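Local coordinates for putative TetR-family transcriptional regulator (Bordetella parapertussis 12822, PDB 3CCY), which probably binds cis-regulatory DNA as a TetR-family transcriptional regulator, possibly a repressor, at residues T68-L73 with I128-E133; V61-L66 with E121-A126; L74-Q79 with F98-A103; R78-G83 with F91-K96. One frame throughout, in Å; residues are numbered along the deposited sequence.

Contact 1 (T68-L73 with I128-E133)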
loop_
_atom_site.group_PDB
_atom_site.type_symbol
_atom_site.label_atom_id
_atom_site.label_comp_id
_atom_site.label_asym_id
_atom_site.label_seq_id
_atom_site.Cartn_x
_atom_site.Cartn_y
_atom_site.Cartn_z
ATOM N N THR A 68 14.515 2.936 14.953
ATOM C CA THR A 68 15.673 3.584 14.383
ATOM C C THR A 68 15.346 4.044 12.964
ATOM O O THR A 68 15.802 5.092 12.535
ATOM C CB THR A 68 16.955 2.717 14.437
ATOM O OG1 THR A 68 16.908 1.705 13.424
ATOM C CG2 THR A 68 17.133 2.083 15.826
ATOM N N HIS A 69 14.518 3.286 12.254
ATOM C CA HIS A 69 14.174 3.649 10.904
ATOM C C HIS A 69 13.298 4.913 10.788
ATOM O O HIS A 69 13.552 5.767 9.916
ATOM C CB HIS A 69 13.465 2.489 10.213
ATOM C CG HIS A 69 13.141 2.772 8.788
ATOM N ND1 HIS A 69 14.088 2.704 7.792
ATOM C CD2 HIS A 69 11.982 3.132 8.188
ATOM C CE1 HIS A 69 13.523 3.006 6.638
ATOM N NE2 HIS A 69 12.253 3.282 6.855
ATOM N N VAL A 70 12.248 5.008 11.600
ATOM C CA VAL A 70 11.396 6.207 11.578
ATOM C C VAL A 70 12.155 7.401 12.176
ATOM O O VAL A 70 12.023 8.513 11.673
ATOM C CB VAL A 70 9.977 6.003 12.218
ATOM C CG1 VAL A 70 10.024 5.901 13.715
ATOM C CG2 VAL A 70 8.987 7.138 11.774
ATOM N N ASP A 71 12.993 7.158 13.199
ATOM C CA ASP A 71 13.810 8.233 13.766
ATOM C C ASP A 71 14.740 8.812 12.696
ATOM O O ASP A 71 14.868 10.018 12.573
ATOM C CB ASP A 71 14.611 7.767 15.003
ATOM C CG ASP A 71 13.757 7.692 16.261
ATOM O OD1 ASP A 71 12.599 8.154 16.245
ATOM O OD2 ASP A 71 14.238 7.160 17.281
ATOM N N SER A 72 15.345 7.948 11.896
ATOM C CA SER A 72 16.233 8.393 10.809
ATOM C C SER A 72 15.490 9.216 9.751
ATOM O O SER A 72 15.967 10.277 9.313
ATOM C CB SER A 72 16.891 7.188 10.157
ATOM O OG SER A 72 18.172 7.521 9.673
ATOM N N LEU A 73 14.322 8.725 9.344
ATOM C CA LEU A 73 13.523 9.386 8.349
ATOM C C LEU A 73 13.127 10.799 8.840
ATOM O O LEU A 73 13.208 11.779 8.088
ATOM C CB LEU A 73 12.292 8.526 8.066
ATOM C CG LEU A 73 11.512 8.642 6.772
ATOM C CD1 LEU A 73 12.362 9.020 5.555
ATOM C CD2 LEU A 73 10.752 7.313 6.534
ATOM N N ILE A 128 3.299 4.973 15.933
ATOM C CA ILE A 128 2.226 5.619 15.179
ATOM C C ILE A 128 2.349 7.147 15.323
ATOM O O ILE A 128 2.070 7.887 14.377
ATOM C CB ILE A 128 0.808 5.158 15.639
ATOM C CG1 ILE A 128 0.539 3.730 15.141
ATOM C CG2 ILE A 128 -0.287 6.074 15.036
ATOM C CD1 ILE A 128 -0.648 3.027 15.833
ATOM N N ALA A 129 2.743 7.607 16.509
ATOM C CA ALA A 129 2.934 9.034 16.722
ATOM C C ALA A 129 4.049 9.599 15.824
ATOM O O ALA A 129 3.934 10.709 15.315
ATOM C CB ALA A 129 3.222 9.329 18.167
ATOM N N LYS A 130 5.132 8.842 15.654
ATOM C CA LYS A 130 6.236 9.256 14.788
ATOM C C LYS A 130 5.851 9.271 13.317
ATOM O O LYS A 130 6.292 10.134 12.579
ATOM C CB LYS A 130 7.469 8.414 15.047
ATOM C CG LYS A 130 8.129 8.780 16.388
ATOM C CD LYS A 130 9.252 7.823 16.743
ATOM C CE LYS A 130 9.877 8.155 18.102
ATOM N NZ LYS A 130 10.959 9.154 17.942
ATOM N N GLN A 131 5.020 8.311 12.904
ATOM C CA GLN A 131 4.494 8.267 11.551
ATOM C C GLN A 131 3.601 9.484 11.289
ATOM O O GLN A 131 3.577 10.016 10.201
ATOM C CB GLN A 131 3.699 6.968 11.335
ATOM C CG GLN A 131 4.549 5.797 10.824
ATOM C CD GLN A 131 3.729 4.520 10.640
ATOM O OE1 GLN A 131 2.808 4.252 11.406
ATOM N NE2 GLN A 131 4.058 3.740 9.623
ATOM N N ARG A 132 2.865 9.912 12.303
ATOM C CA ARG A 132 2.023 11.101 12.180
ATOM C C ARG A 132 2.859 12.388 12.005
ATOM O O ARG A 132 2.486 13.279 11.235
ATOM C CB ARG A 132 1.121 11.214 13.392
ATOM C CG ARG A 132 -0.129 10.357 13.299
ATOM C CD ARG A 132 -0.863 10.415 14.615
ATOM N NE ARG A 132 -1.970 9.466 14.695
ATOM C CZ ARG A 132 -2.345 8.855 15.820
ATOM N NH1 ARG A 132 -1.674 9.067 16.955
ATOM N NH2 ARG A 132 -3.376 8.013 15.807
ATOM N N GLU A 133 3.990 12.470 12.709
ATOM C CA GLU A 133 4.954 13.559 12.525
ATOM C C GLU A 133 5.427 13.686 11.081
ATOM O O GLU A 133 5.505 14.777 10.542
ATOM C CB GLU A 133 6.179 13.358 13.436
ATOM C CG GLU A 133 5.855 13.440 14.899
ATOM C CD GLU A 133 7.100 13.355 15.781
ATOM O OE1 GLU A 133 8.044 14.136 15.565
ATOM O OE2 GLU A 133 7.140 12.501 16.681
#
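Val-70 and Asp-71 both meet Lys-130 where helix 58-81 runs beside helix 122-145, a nearly parallel helix pair in the all-helical fold of a TetR-family regulator. The two short segments have N-to-C directions 21° apart and axes 10.0 Å apart at closest approach. The principle illustrated here is economy: one long side chain supplies an apolar contact with its stem and an ionic one with its tip.

The apolar contact belongs to Val-70, whose fork is directed at the facing helix. Its two methyls share the root of the lysine, CG1 and CG2 each lying 3.8 Å from Lys-130 CB. CG1 also rests on the methylene chain, 3.7 Å from Lys-130 CD, while CG2 faces the backbone of the other helix at Gln-131 N, 4.3 Å away. Leu-127, about one turn before Lys-130 on helix 122-145, also touches Val-70, while His-69 and Leu-73 turn to helix 87-115, where they touch Ile-101.

The ionic contact involves the more exposed pair, Asp-71 and Lys-130. Lys-130 stays extended through its middle torsions and then bends at the last one (chi4 -87°), a turn that carries the ammonium group to the carboxylate of Asp-71. The resulting hydrogen-bonded salt bridge is one-sided, for OD2 of Asp-71 stands 3.9 Å from Lys-130 NZ. The bond itself joins Lys-130 NZ to Asp-71 OD1 at 2.6 Å, reaching that oxygen on its syn side and 19° out of the carboxylate plane.

Contact 2 (V61-L66 with E121-A126)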
loop_
_atom_site.group_PDB
_atom_site.type_symbol
_atom_site.label_atom_id
_atom_site.label_comp_id
_atom_site.label_asym_id
_atom_site.label_seq_id
_atom_site.Cartn_x
_atom_site.Cartn_y
_atom_site.Cartn_z
ATOM N N VAL A 61 13.370 -6.996 18.712
ATOM C CA VAL A 61 14.033 -6.893 17.407
ATOM C C VAL A 61 13.216 -6.007 16.472
ATOM O O VAL A 61 13.755 -5.089 15.877
ATOM C CB VAL A 61 14.283 -8.282 16.767
ATOM C CG1 VAL A 61 14.978 -8.139 15.418
ATOM C CG2 VAL A 61 15.119 -9.157 17.700
ATOM N N LEU A 62 11.913 -6.268 16.382
ATOM C CA LEU A 62 11.026 -5.465 15.556
ATOM C C LEU A 62 10.928 -4.010 16.023
ATOM O O LEU A 62 11.026 -3.091 15.210
ATOM C CB LEU A 62 9.622 -6.095 15.451
ATOM C CG LEU A 62 8.548 -5.359 14.629
ATOM C CD1 LEU A 62 8.926 -5.207 13.159
ATOM C CD2 LEU A 62 7.195 -6.016 14.723
ATOM N N ARG A 63 10.727 -3.805 17.321
ATOM C CA ARG A 63 10.527 -2.466 17.859
ATOM C C ARG A 63 11.756 -1.607 17.578
ATOM O O ARG A 63 11.622 -0.470 17.125
ATOM C CB ARG A 63 10.190 -2.507 19.360
ATOM C CG ARG A 63 9.937 -1.129 19.997
ATOM C CD ARG A 63 9.783 -1.201 21.517
ATOM N NE ARG A 63 10.970 -1.731 22.197
ATOM C CZ ARG A 63 11.015 -2.871 22.897
ATOM N NH1 ARG A 63 12.149 -3.244 23.478
ATOM N NH2 ARG A 63 9.940 -3.645 23.026
ATOM N N ASP A 64 12.938 -2.173 17.809
ATOM C CA ASP A 64 14.200 -1.477 17.548
ATOM C C ASP A 64 14.400 -1.081 16.077
ATOM O O ASP A 64 14.687 0.090 15.785
ATOM C CB ASP A 64 15.383 -2.292 18.099
ATOM C CG ASP A 64 16.732 -1.639 17.837
ATOM O OD1 ASP A 64 17.339 -1.137 18.804
ATOM O OD2 ASP A 64 17.196 -1.640 16.671
HETATM N N MSE A 65 14.213 -2.006 15.138
HETATM C CA MSE A 65 14.419 -1.641 13.720
HETATM C C MSE A 65 13.404 -0.620 13.201
HETATM O O MSE A 65 13.715 0.178 12.313
HETATM C CB MSE A 65 14.434 -2.870 12.801
HETATM C CG MSE A 65 13.071 -3.330 12.370
HETATM SE SE MSE A 65 13.048 -4.855 11.185
HETATM C CE MSE A 65 14.121 -6.105 12.175
ATOM N N LEU A 66 12.190 -0.667 13.730
ATOM C CA LEU A 66 11.177 0.291 13.358
ATOM C C LEU A 66 11.495 1.661 13.947
ATOM O O LEU A 66 11.329 2.678 13.297
ATOM C CB LEU A 66 9.805 -0.197 13.811
ATOM C CG LEU A 66 9.277 -1.422 13.048
ATOM C CD1 LEU A 66 7.781 -1.595 13.263
ATOM C CD2 LEU A 66 9.584 -1.311 11.549
ATOM N N GLU A 121 0.744 -2.340 22.419
ATOM C CA GLU A 121 -0.088 -1.143 22.282
ATOM C C GLU A 121 0.641 0.163 22.537
ATOM O O GLU A 121 0.497 1.112 21.767
ATOM C CB GLU A 121 -1.359 -1.232 23.135
ATOM C CG GLU A 121 -2.468 -2.069 22.495
ATOM C CD GLU A 121 -2.627 -1.804 20.999
ATOM O OE1 GLU A 121 -2.277 -2.702 20.200
ATOM O OE2 GLU A 121 -3.086 -0.698 20.624
ATOM N N ASP A 122 1.418 0.207 23.615
ATOM C CA ASP A 122 2.163 1.414 23.980
ATOM C C ASP A 122 3.238 1.796 22.945
ATOM O O ASP A 122 3.378 2.973 22.590
ATOM C CB ASP A 122 2.767 1.285 25.393
ATOM C CG ASP A 122 3.403 -0.085 25.652
ATOM O OD1 ASP A 122 2.656 -1.062 25.900
ATOM O OD2 ASP A 122 4.654 -0.179 25.631
ATOM N N GLN A 123 3.983 0.800 22.464
ATOM C CA GLN A 123 5.075 1.053 21.522
ATOM C C GLN A 123 4.554 1.217 20.103
ATOM O O GLN A 123 5.143 1.940 19.299
ATOM C CB GLN A 123 6.182 -0.016 21.620
ATOM C CG GLN A 123 5.715 -1.465 21.514
ATOM C CD GLN A 123 6.573 -2.420 22.326
ATOM O OE1 GLN A 123 7.417 -3.131 21.783
ATOM N NE2 GLN A 123 6.358 -2.441 23.639
ATOM N N ARG A 124 3.439 0.552 19.809
ATOM C CA ARG A 124 2.747 0.727 18.540
ATOM C C ARG A 124 2.377 2.195 18.408
ATOM O O ARG A 124 2.614 2.807 17.373
ATOM C CB ARG A 124 1.483 -0.114 18.513
ATOM C CG ARG A 124 1.058 -0.611 17.173
ATOM C CD ARG A 124 -0.405 -0.959 17.224
ATOM N NE ARG A 124 -0.680 -2.291 16.697
ATOM C CZ ARG A 124 -1.829 -2.944 16.864
ATOM N NH1 ARG A 124 -1.987 -4.158 16.346
ATOM N NH2 ARG A 124 -2.827 -2.394 17.558
ATOM N N LYS A 125 1.824 2.758 19.478
ATOM C CA LYS A 125 1.320 4.125 19.451
ATOM C C LYS A 125 2.403 5.190 19.554
ATOM O O LYS A 125 2.220 6.302 19.056
ATOM C CB LYS A 125 0.246 4.329 20.517
ATOM C CG LYS A 125 -1.090 3.683 20.150
ATOM C CD LYS A 125 -2.084 3.787 21.291
ATOM C CE LYS A 125 -3.465 3.271 20.876
ATOM N NZ LYS A 125 -4.343 3.168 22.073
ATOM N N ALA A 126 3.515 4.862 20.211
ATOM C CA ALA A 126 4.711 5.698 20.138
ATOM C C ALA A 126 5.213 5.791 18.689
ATOM O O ALA A 126 5.600 6.866 18.233
ATOM C CB ALA A 126 5.798 5.159 21.046
#
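Arg-63 reaches across to Gln-123 at the edge of the bundle, a surface contact between helix 58-81 and the first turn of helix 122-145; with 7.5 Å between the CA atoms of Arg-63 and Gln-123, two long side chains must bridge the gap. The tight part centres on one oxygen. Arg-63 NH2 donates to Gln-123 OE1 over 2.9 Å, almost straight at 172°, with the oxygen at the guanidinium edge and close to its plane, while the donor stands 32° out of the amide carbonyl plane. The arginine's bend at chi3 folds its chain round the same acceptor, bringing Arg-63 CD within 3.1 Å of Gln-123 OE1. The side chains cross at roughly a right angle, their flat groups turned 74° apart.

The solvent side is looser: Gln-123 NE2 makes a weak bond of 3.5 Å to OD2 of the exposed Asp-122. Met-65 packs on Ile-20 and Ala-24 of helix 15-29, placing the contact where the N-terminal helices, which include the predicted helix-turn-helix, adjoin the C-terminal bundle.

Because the acceptor is a neutral amide, the bond does not cancel the arginine's charge; Asp-122 OD2, 6.8 Å from Arg-63 NH2, may partly offset it.

Contact 3 (L74-Q79 with F98-A103)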
loop_
_atom_site.group_PDB
_atom_site.type_symbol
_atom_site.label_atom_id
_atom_site.label_comp_id
_atom_site.label_asym_id
_atom_site.label_seq_id
_atom_site.Cartn_x
_atom_site.Cartn_y
_atom_site.Cartn_z
ATOM N N LEU A 74 12.699 10.889 10.102
ATOM C CA LEU A 74 12.330 12.165 10.708
ATOM C C LEU A 74 13.487 13.159 10.744
ATOM O O LEU A 74 13.300 14.315 10.410
ATOM C CB LEU A 74 11.747 11.968 12.127
ATOM C CG LEU A 74 10.294 11.432 12.172
ATOM C CD1 LEU A 74 9.926 11.041 13.603
ATOM C CD2 LEU A 74 9.252 12.441 11.633
ATOM N N GLU A 75 14.678 12.712 11.129
ATOM C CA GLU A 75 15.814 13.619 11.209
ATOM C C GLU A 75 16.179 14.100 9.818
ATOM O O GLU A 75 16.377 15.291 9.625
ATOM C CB GLU A 75 17.033 12.991 11.880
ATOM C CG GLU A 75 17.878 13.953 12.768
ATOM C CD GLU A 75 17.478 15.480 12.758
ATOM O OE1 GLU A 75 17.962 16.234 11.861
ATOM O OE2 GLU A 75 16.728 15.926 13.692
ATOM N N ARG A 76 16.205 13.196 8.841
ATOM C CA ARG A 76 16.602 13.596 7.503
ATOM C C ARG A 76 15.612 14.543 6.852
ATOM O O ARG A 76 16.029 15.464 6.152
ATOM C CB ARG A 76 17.008 12.388 6.671
ATOM C CG ARG A 76 18.269 11.755 7.308
ATOM C CD ARG A 76 18.712 10.481 6.676
ATOM N NE ARG A 76 19.201 10.711 5.324
ATOM C CZ ARG A 76 19.323 9.758 4.410
ATOM N NH1 ARG A 76 19.020 8.508 4.723
ATOM N NH2 ARG A 76 19.723 10.071 3.186
ATOM N N CYS A 77 14.320 14.338 7.123
ATOM C CA CYS A 77 13.251 15.260 6.713
ATOM C C CYS A 77 13.472 16.662 7.261
ATOM O O CYS A 77 13.244 17.660 6.575
ATOM C CB CYS A 77 11.895 14.786 7.239
ATOM S SG CYS A 77 11.049 13.615 6.234
ATOM N N ARG A 78 13.825 16.735 8.530
ATOM C CA ARG A 78 14.081 18.015 9.160
ATOM C C ARG A 78 15.227 18.748 8.474
ATOM O O ARG A 78 15.108 19.950 8.211
ATOM C CB ARG A 78 14.379 17.854 10.660
ATOM C CG ARG A 78 13.139 17.533 11.459
ATOM C CD ARG A 78 13.449 17.362 12.975
ATOM N NE ARG A 78 12.426 16.452 13.512
ATOM C CZ ARG A 78 12.692 15.267 14.065
ATOM N NH1 ARG A 78 11.683 14.525 14.523
ATOM N NH2 ARG A 78 13.962 14.841 14.197
ATOM N N GLN A 79 16.322 18.045 8.187
ATOM C CA GLN A 79 17.458 18.669 7.487
ATOM C C GLN A 79 17.018 19.226 6.134
ATOM O O GLN A 79 17.453 20.292 5.739
ATOM C CB GLN A 79 18.614 17.701 7.255
ATOM C CG GLN A 79 19.208 17.030 8.462
ATOM C CD GLN A 79 20.083 15.818 8.057
ATOM O OE1 GLN A 79 21.029 15.945 7.260
ATOM N NE2 GLN A 79 19.762 14.638 8.610
ATOM N N PHE A 98 12.479 10.181 0.463
ATOM C CA PHE A 98 11.725 8.955 0.776
ATOM C C PHE A 98 12.092 7.832 -0.176
ATOM O O PHE A 98 12.284 6.676 0.245
ATOM C CB PHE A 98 10.193 9.202 0.861
ATOM C CG PHE A 98 9.780 10.130 1.996
ATOM C CD1 PHE A 98 10.702 10.573 2.926
ATOM C CD2 PHE A 98 8.474 10.531 2.152
ATOM C CE1 PHE A 98 10.321 11.416 3.966
ATOM C CE2 PHE A 98 8.087 11.379 3.209
ATOM C CZ PHE A 98 9.001 11.807 4.105
ATOM N N LEU A 99 12.243 8.158 -1.453
ATOM C CA LEU A 99 12.589 7.146 -2.438
ATOM C C LEU A 99 14.038 6.723 -2.363
ATOM O O LEU A 99 14.372 5.588 -2.686
ATOM C CB LEU A 99 12.174 7.578 -3.860
ATOM C CG LEU A 99 10.652 7.648 -4.042
ATOM C CD1 LEU A 99 10.333 8.041 -5.457
ATOM C CD2 LEU A 99 9.942 6.312 -3.707
ATOM N N GLU A 100 14.908 7.623 -1.906
ATOM C CA GLU A 100 16.286 7.269 -1.648
ATOM C C GLU A 100 16.374 6.200 -0.527
ATOM O O GLU A 100 17.117 5.204 -0.640
ATOM C CB GLU A 100 17.091 8.531 -1.304
ATOM C CG GLU A 100 18.531 8.279 -0.889
ATOM C CD GLU A 100 19.029 9.268 0.158
ATOM O OE1 GLU A 100 18.833 10.510 0.018
ATOM O OE2 GLU A 100 19.644 8.802 1.132
ATOM N N ILE A 101 15.622 6.432 0.547
ATOM C CA ILE A 101 15.551 5.519 1.679
ATOM C C ILE A 101 15.004 4.121 1.280
ATOM O O ILE A 101 15.501 3.088 1.754
ATOM C CB ILE A 101 14.874 6.219 2.874
ATOM C CG1 ILE A 101 15.805 7.362 3.337
ATOM C CG2 ILE A 101 14.572 5.236 4.007
ATOM C CD1 ILE A 101 15.270 8.223 4.468
ATOM N N TYR A 102 14.068 4.086 0.331
ATOM C CA TYR A 102 13.691 2.826 -0.363
ATOM C C TYR A 102 14.836 2.130 -1.153
ATOM O O TYR A 102 15.102 0.922 -1.000
ATOM C CB TYR A 102 12.515 3.117 -1.286
ATOM C CG TYR A 102 12.012 1.901 -2.022
ATOM C CD1 TYR A 102 11.142 0.985 -1.394
ATOM C CD2 TYR A 102 12.388 1.671 -3.350
ATOM C CE1 TYR A 102 10.671 -0.134 -2.062
ATOM C CE2 TYR A 102 11.913 0.558 -4.029
ATOM C CZ TYR A 102 11.061 -0.344 -3.380
ATOM O OH TYR A 102 10.617 -1.436 -4.050
ATOM N N ALA A 103 15.520 2.893 -1.997
ATOM C CA ALA A 103 16.685 2.415 -2.716
ATOM C C ALA A 103 17.774 1.843 -1.784
ATOM O O ALA A 103 18.469 0.877 -2.134
ATOM C CB ALA A 103 17.271 3.559 -3.574
#
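A Cys sulfur-aromatic contact between Cys-77 and Phe-98 forms the buried half of this crossing of helices 58-81 and 87-115, and an arginine-glutamate pair forms its outer half. The short segments run in broadly opposed directions, 141° apart, with axes 11.7 Å apart at closest approach. At such a spacing the side chains, rather than the backbones, must span the interval.

The sulfur comes to the rim of the ring and not over its face: Cys-77 SG lies 4.5 Å from the centroid of the Phe-98 ring and 82° off the ring normal, beside CE1 and CZ. Phe-98 leaves its backbone heading away from helix 58-81, and the far end of the ring returns to meet the cysteine. The separation of 3.2 Å between Cys-77 SG and Phe-98 CE1 is doubtful as an exact value, since the cysteine has two conformers.

Arg-76, likewise modelled in two conformers, bends at chi3 and presents its guanidinium edge to Glu-100, the guanidinium and carboxylate planes standing 48° apart. Arg-76 NH2 and Glu-100 OE2 form a salt bridge whose modelled length of 2.4 Å is too short to be taken literally. Beside it, Arg-76 NH1 lies 3.7 Å from CG1 of the buried Ile-101, which approaches the guanidinium obliquely.

Leu-134 of helix 122-145 touches both Cys-77 and Phe-98, while Leu-99 turns to Leu-185 and Ala-186 of helix 182-195: helix 87-115 is thus sandwiched within the bundle.

Contact 4 (R78-G83 with F91-K96)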
loop_
_atom_site.group_PDB
_atom_site.type_symbol
_atom_site.label_atom_id
_atom_site.label_comp_id
_atom_site.label_asym_id
_atom_site.label_seq_id
_atom_site.Cartn_x
_atom_site.Cartn_y
_atom_site.Cartn_z
ATOM N N ARG A 78 13.825 16.735 8.530
ATOM C CA ARG A 78 14.081 18.015 9.160
ATOM C C ARG A 78 15.227 18.748 8.474
ATOM O O ARG A 78 15.108 19.950 8.211
ATOM C CB ARG A 78 14.379 17.854 10.660
ATOM C CG ARG A 78 13.139 17.533 11.459
ATOM C CD ARG A 78 13.449 17.362 12.975
ATOM N NE ARG A 78 12.426 16.452 13.512
ATOM C CZ ARG A 78 12.692 15.267 14.065
ATOM N NH1 ARG A 78 11.683 14.525 14.523
ATOM N NH2 ARG A 78 13.962 14.841 14.197
ATOM N N GLN A 79 16.322 18.045 8.187
ATOM C CA GLN A 79 17.458 18.669 7.487
ATOM C C GLN A 79 17.018 19.226 6.134
ATOM O O GLN A 79 17.453 20.292 5.739
ATOM C CB GLN A 79 18.614 17.701 7.255
ATOM C CG GLN A 79 19.208 17.030 8.462
ATOM C CD GLN A 79 20.083 15.818 8.057
ATOM O OE1 GLN A 79 21.029 15.945 7.260
ATOM N NE2 GLN A 79 19.762 14.638 8.610
ATOM N N VAL A 80 16.176 18.490 5.415
ATOM C CA VAL A 80 15.603 18.983 4.177
ATOM C C VAL A 80 14.751 20.232 4.425
ATOM O O VAL A 80 14.916 21.244 3.729
ATOM C CB VAL A 80 14.792 17.883 3.449
ATOM C CG1 VAL A 80 13.989 18.450 2.297
ATOM C CG2 VAL A 80 15.729 16.799 2.895
ATOM N N LEU A 81 13.857 20.154 5.411
ATOM C CA LEU A 81 12.980 21.265 5.729
ATOM C C LEU A 81 13.800 22.487 6.047
ATOM O O LEU A 81 13.554 23.529 5.457
ATOM C CB LEU A 81 12.000 20.956 6.884
ATOM C CG LEU A 81 10.812 20.066 6.552
ATOM C CD1 LEU A 81 9.908 19.994 7.772
ATOM C CD2 LEU A 81 10.046 20.588 5.339
ATOM N N TYR A 82 14.801 22.346 6.916
ATOM C CA TYR A 82 15.646 23.480 7.306
ATOM C C TYR A 82 16.652 23.938 6.240
ATOM O O TYR A 82 17.395 24.879 6.485
ATOM C CB TYR A 82 16.386 23.219 8.640
ATOM C CG TYR A 82 15.474 22.870 9.779
ATOM C CD1 TYR A 82 14.137 23.228 9.742
ATOM C CD2 TYR A 82 15.953 22.219 10.922
ATOM C CE1 TYR A 82 13.282 22.923 10.768
ATOM C CE2 TYR A 82 15.086 21.906 11.976
ATOM C CZ TYR A 82 13.750 22.269 11.885
ATOM O OH TYR A 82 12.837 21.990 12.882
ATOM N N GLY A 83 16.661 23.289 5.071
ATOM C CA GLY A 83 17.601 23.623 4.006
ATOM C C GLY A 83 17.109 24.679 3.028
ATOM O O GLY A 83 17.461 25.856 3.145
ATOM N N PHE A 91 9.581 20.405 -1.204
ATOM C CA PHE A 91 8.650 19.313 -1.423
ATOM C C PHE A 91 9.303 18.222 -2.278
ATOM O O PHE A 91 9.270 17.045 -1.905
ATOM C CB PHE A 91 7.311 19.758 -2.050
ATOM C CG PHE A 91 6.341 18.610 -2.296
ATOM C CD1 PHE A 91 5.780 17.897 -1.233
ATOM C CD2 PHE A 91 5.990 18.236 -3.591
ATOM C CE1 PHE A 91 4.901 16.822 -1.476
ATOM C CE2 PHE A 91 5.135 17.176 -3.850
ATOM C CZ PHE A 91 4.578 16.448 -2.783
ATOM N N LEU A 92 9.893 18.616 -3.408
ATOM C CA LEU A 92 10.562 17.653 -4.310
ATOM C C LEU A 92 11.730 16.947 -3.567
ATOM O O LEU A 92 11.914 15.751 -3.726
ATOM C CB LEU A 92 11.095 18.364 -5.584
ATOM C CG LEU A 92 11.968 17.491 -6.496
ATOM C CD1 LEU A 92 11.205 16.266 -6.982
ATOM C CD2 LEU A 92 12.605 18.278 -7.682
ATOM N N GLN A 93 12.481 17.693 -2.751
ATOM C CA GLN A 93 13.558 17.093 -1.961
ATOM C C GLN A 93 13.056 16.064 -0.932
ATOM O O GLN A 93 13.689 15.027 -0.697
ATOM C CB GLN A 93 14.456 18.168 -1.325
ATOM C CG GLN A 93 15.412 18.840 -2.314
ATOM C CD GLN A 93 16.208 19.999 -1.703
ATOM O OE1 GLN A 93 17.228 20.432 -2.270
ATOM N NE2 GLN A 93 15.767 20.497 -0.552
ATOM N N ILE A 94 11.914 16.339 -0.309
ATOM C CA ILE A 94 11.305 15.370 0.578
ATOM C C ILE A 94 10.931 14.089 -0.170
ATOM O O ILE A 94 11.188 12.990 0.306
ATOM C CB ILE A 94 10.010 15.941 1.272
ATOM C CG1 ILE A 94 10.381 17.006 2.290
ATOM C CG2 ILE A 94 9.131 14.774 1.848
ATOM C CD1 ILE A 94 9.147 17.833 2.753
ATOM N N VAL A 95 10.324 14.206 -1.345
ATOM C CA VAL A 95 9.936 12.985 -2.057
ATOM C C VAL A 95 11.205 12.172 -2.487
ATOM O O VAL A 95 11.223 10.958 -2.415
ATOM C CB VAL A 95 9.057 13.307 -3.296
ATOM C CG1 VAL A 95 8.655 11.995 -4.063
ATOM C CG2 VAL A 95 7.812 14.104 -2.848
ATOM N N LYS A 96 12.233 12.875 -2.941
ATOM C CA LYS A 96 13.500 12.246 -3.367
ATOM C C LYS A 96 14.118 11.540 -2.165
ATOM O O LYS A 96 14.652 10.447 -2.302
ATOM C CB LYS A 96 14.470 13.304 -3.853
ATOM C CG LYS A 96 14.231 13.790 -5.259
ATOM C CD LYS A 96 15.371 14.736 -5.735
ATOM C CE LYS A 96 15.028 15.087 -7.208
ATOM N NZ LYS A 96 16.065 15.851 -7.847
HETATM O O HOH W 1 16.441 21.656 1.480
#
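Val-80 meets Gln-93 and Ile-94 through a single methyl, CG1, the centre of this contact between the end of helix 58-81 and the early turns of helix 87-115. That methyl sits 3.7 Å from Gln-93 CB and 3.9 Å from Ile-94 CG1, and so occupies the junction of two successive residues of the facing helix. It gets there because CG1 stands opposite the backbone N (chi1 170°). Next to it, the end of the Leu-81 side chain swings back, and its CD2 comes within 3.9 Å of Ile-94 CD1.

A water adds a polar link beside the apolar contact. It donates to Val-80 O at 2.7 Å and accepts from Gln-93 NE2, although the modelled 2.4 Å between the water and Gln-93 NE2 is doubtfully short. Gly-83 N also donates to Val-80 O, at 3.0 Å, so this carbonyl at the helix terminus has two partners, one from its own chain turn and one from solvent.

Further out, helix 122-145 backs the apolar layer: Ile-94 touches Val-138 and Ala-141, and Leu-81 touches Tyr-137. On the far flank of helix 87-115, Val-95 packs on Phe-163 and Val-190.

Two consecutive helices closed by a short connection, with valine, leucine and isoleucine meeting just beside the turn, make an alpha-alpha hairpin, here built into the helical bundle of the TetR fold.

In the fold
After the N-terminal helices 15-29 and 37-43, helix 58-81 enters contact 2, contact 1, contact 3 and contact 4 in that order. The chain then turns back into helix 87-115. Contact 4 closes the shortest loop; contact 3, which starts from the same stretch and shares Arg-78 and Gln-79 with it, closes a longer one. Only with helix 122-145 do contacts 2 and 1 close; their loops cross, as expected for a parallel pair, and each encloses contacts 3 and 4. Contacts 1 and 3 meet directly, Leu-73 packing on Ile-101 and Phe-98, whereas contacts 2 and 4 lie about 26 Å apart between centres. Helix 58-81 thereby joins helices 87-115 and 122-145.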